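Local structure of 3-dehydroquinate dehydratase (Clostridium difficile, 4H3D) at residues 192-196 / 197-201. The protein catalyses the cis-dehydration of 3-dehydroquinate to 3-dehydroshikimate through an imine intermediate, the third step of the chorismate pathway to aromatic amino acids. Residues are numbered along the deposited sequence; the frame is centred on the assembly and turned at random.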
ATOM      1  N   THR B 192      13.406  -2.862   6.160  1.00 21.12           N
ATOM      2  CA  THR B 192      13.304  -1.407   6.152  1.00 20.47           C
ATOM      3  C   THR B 192      12.987  -0.867   7.547  1.00 22.09           C
ATOM      4  O   THR B 192      13.663   0.039   8.043  1.00 23.85           O
ATOM      5  CB  THR B 192      12.204  -0.927   5.173  1.00 21.22           C
ATOM      6  OG1 THR B 192      12.516  -1.356   3.833  1.00 20.51           O
ATOM      7  CG2 THR B 192      12.051   0.583   5.207  1.00 19.31           C
ATOM      8  N   ASN B 193      11.981  -1.444   8.190  1.00 23.22           N
ATOM      9  CA  ASN B 193      11.562  -0.933   9.481  1.00 24.67           C
ATOM     10  C   ASN B 193      12.557  -1.250  10.594  1.00 24.38           C
ATOM     11  O   ASN B 193      12.747  -0.440  11.512  1.00 27.65           O
ATOM     12  CB  ASN B 193      10.165  -1.411   9.838  1.00 24.38           C
ATOM     13  CG  ASN B 193       9.567  -0.620  10.984  1.00 24.73           C
ATOM     14  OD1 ASN B 193       9.358  -1.151  12.039  1.00 26.48           O
ATOM     15  ND2 ASN B 193       9.347   0.682  10.778  1.00 25.83           N
ATOM     16  N   GLU B 194      13.184  -2.411  10.525  1.00 26.05           N
ATOM     17  CA  GLU B 194      14.215  -2.769  11.510  1.00 27.96           C
ATOM     18  C   GLU B 194      15.385  -1.781  11.426  1.00 25.79           C
ATOM     19  O   GLU B 194      15.878  -1.300  12.447  1.00 26.03           O
ATOM     20  CB  GLU B 194      14.690  -4.203  11.295  1.00 29.47           C
ATOM     21  CG  GLU B 194      15.763  -4.647  12.273  1.00 37.44           C
ATOM     22  CD  GLU B 194      15.986  -6.156  12.252  1.00 45.98           C
ATOM     23  OE1 GLU B 194      14.982  -6.913  12.263  1.00 49.97           O
ATOM     24  OE2 GLU B 194      17.163  -6.578  12.248  1.00 51.23           O
ATOM     25  N   MET B 195      15.794  -1.455  10.203  1.00 24.86           N
ATOM     26  CA  MET B 195      16.853  -0.491   9.982  1.00 25.57           C
ATOM     27  C   MET B 195      16.403   0.869  10.521  1.00 27.06           C
ATOM     28  O   MET B 195      17.104   1.499  11.316  1.00 27.77           O
ATOM     29  CB  MET B 195      17.163  -0.383   8.488  1.00 24.54           C
ATOM     30  CG  MET B 195      18.344   0.500   8.149  1.00 26.77           C
ATOM     31  SD  MET B 195      19.903  -0.249   8.674  1.00 28.37           S
ATOM     32  CE  MET B 195      21.009   1.148   8.427  1.00 24.47           C
ATOM     33  N   PHE B 196      15.220   1.304  10.092  1.00 26.84           N
ATOM     34  CA  PHE B 196      14.655   2.574  10.518  1.00 27.63           C
ATOM     35  C   PHE B 196      14.627   2.712  12.034  1.00 28.71           C
ATOM     36  O   PHE B 196      15.042   3.741  12.592  1.00 29.97           O
ATOM     37  CB  PHE B 196      13.212   2.709   9.970  1.00 27.91           C
ATOM     38  CG  PHE B 196      12.556   4.028  10.286  1.00 30.86           C
ATOM     39  CD1 PHE B 196      12.741   5.136   9.450  1.00 29.30           C
ATOM     40  CD2 PHE B 196      11.745   4.164  11.399  1.00 33.48           C
ATOM     41  CE1 PHE B 196      12.134   6.350   9.724  1.00 33.57           C
ATOM     42  CE2 PHE B 196      11.133   5.382  11.691  1.00 39.52           C
ATOM     43  CZ  PHE B 196      11.331   6.484  10.841  1.00 35.51           C
ATOM     44  N   LYS B 197      14.166   1.671  12.700  1.00 29.27           N
ATOM     45  CA  LYS B 197      13.984   1.707  14.144  1.00 31.81           C
ATOM     46  C   LYS B 197      15.223   1.476  15.002  1.00 33.39           C
ATOM     47  O   LYS B 197      15.394   2.143  16.021  1.00 31.42           O
ATOM     48  CB  LYS B 197      12.927   0.698  14.557  1.00 33.71           C
ATOM     49  CG  LYS B 197      11.499   1.154  14.362  1.00 36.40           C
ATOM     50  CD  LYS B 197      10.574   0.148  15.001  1.00 41.58           C
ATOM     51  CE  LYS B 197       9.233   0.727  15.324  1.00 45.35           C
ATOM     52  NZ  LYS B 197       8.374  -0.309  16.012  1.00 46.45           N
ATOM     53  N   ILE B 198      16.080   0.552  14.576  1.00 32.63           N
ATOM     54  CA  ILE B 198      17.214   0.106  15.381  1.00 33.46           C
ATOM     55  C   ILE B 198      18.591   0.604  14.960  1.00 32.93           C
ATOM     56  O   ILE B 198      19.360   1.056  15.815  1.00 31.43           O
ATOM     57  CB  ILE B 198      17.268  -1.448  15.395  1.00 36.02           C
ATOM     58  CG1 ILE B 198      15.926  -2.020  15.870  1.00 38.80           C
ATOM     59  CG2 ILE B 198      18.419  -1.958  16.288  1.00 35.27           C
ATOM     60  CD1 ILE B 198      15.820  -3.500  15.707  1.00 44.33           C
ATOM     61  N   TYR B 199      18.900   0.548  13.655  1.00 30.10           N
ATOM     62  CA  TYR B 199      20.265   0.850  13.178  1.00 30.87           C
ATOM     63  C   TYR B 199      20.519   2.170  12.473  1.00 29.75           C
ATOM     64  O   TYR B 199      21.634   2.659  12.494  1.00 29.18           O
ATOM     65  CB  TYR B 199      20.737  -0.269  12.247  1.00 30.99           C
ATOM     66  CG  TYR B 199      20.740  -1.614  12.894  1.00 36.86           C
ATOM     67  CD1 TYR B 199      21.697  -1.938  13.844  1.00 42.50           C
ATOM     68  CD2 TYR B 199      19.788  -2.569  12.568  1.00 38.99           C
ATOM     69  CE1 TYR B 199      21.708  -3.170  14.449  1.00 44.54           C
ATOM     70  CE2 TYR B 199      19.792  -3.812  13.173  1.00 41.86           C
ATOM     71  CZ  TYR B 199      20.760  -4.105  14.114  1.00 45.93           C
ATOM     72  OH  TYR B 199      20.783  -5.330  14.733  1.00 48.30           O
ATOM     73  N   ALA B 200      19.501   2.745  11.849  1.00 27.64           N
ATOM     74  CA  ALA B 200      19.682   3.956  11.074  1.00 27.47           C
ATOM     75  C   ALA B 200      19.854   5.226  11.904  1.00 29.19           C
ATOM     76  O   ALA B 200      19.133   5.455  12.886  1.00 27.65           O
ATOM     77  CB  ALA B 200      18.519   4.127  10.114  1.00 26.83           C
ATOM     78  N   ASP B 201      20.825   6.050  11.521  1.00 28.14           N
ATOM     79  CA  ASP B 201      20.958   7.362  12.145  1.00 29.93           C
ATOM     80  C   ASP B 201      20.771   8.439  11.081  1.00 28.14           C
ATOM     81  O   ASP B 201      21.158   9.575  11.274  1.00 30.15           O
ATOM     82  CB  ASP B 201      22.258   7.519  12.940  1.00 30.88           C
ATOM     83  CG  ASP B 201      23.508   7.431  12.087  1.00 35.28           C
ATOM     84  OD1 ASP B 201      23.433   7.339  10.835  1.00 34.64           O
ATOM     85  OD2 ASP B 201      24.594   7.452  12.702  1.00 39.32           O
TER
HETATM   86  O   HOH W   1       7.833  -3.043  14.439  1.00 27.07           O
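Met195 meets Tyr199 and Ala200 near the end of helix 182-199, the helix between strands 172-177 and 205-208 of the TIM barrel. The backbone widens here into a pi-type turn. Met195 O takes Ala200 N at 2.8 Å, five residues on, and Tyr199 N in a weaker, more bent bond (N-H...O 132°). One carbonyl thus bridges the change of pitch. Just before it the spacing is regular: Ile198 N bonds to Glu194 O at 2.8 Å, and Lys197 N to Asn193 O.

The Met195 chain bends at chi2 (70°) and crosses Tyr199 at about a right angle. Its SD lies 3.7 Å from Tyr199 CB, and its CG packs more loosely on Ala200 CB. Glu194 runs alongside Tyr199, pointing the same way. Its OE2 sits in the ring plane, 3.9 Å from Tyr199 CE2, with the carboxylate turned 44° from the ring. Ile198 CG2 lies over the centre of one ring face, while Ile198 CD1 reaches Glu194 CG at 3.6 Å. The extended Lys197 chain passes Asn193, with its CD 3.5 Å from Asn193 OD1.

Helix 155-167 lies alongside: its Leu162, Cys163 and Gln166 pack against Met195, and its Val159 touches Tyr199. Glu194 OE1 forms a salt bridge with Lys155 NZ, at the start of that helix. Asn193 ND2 donates a hydrogen bond to Phe223 O, which orients the amide, and Lys197 NZ forms a salt bridge with Glu182 OE1 of the second subunit. One water joins the two side-chain ends: it accepts from Lys197 NZ at 3.2 Å and donates weakly to Asn193 OD1.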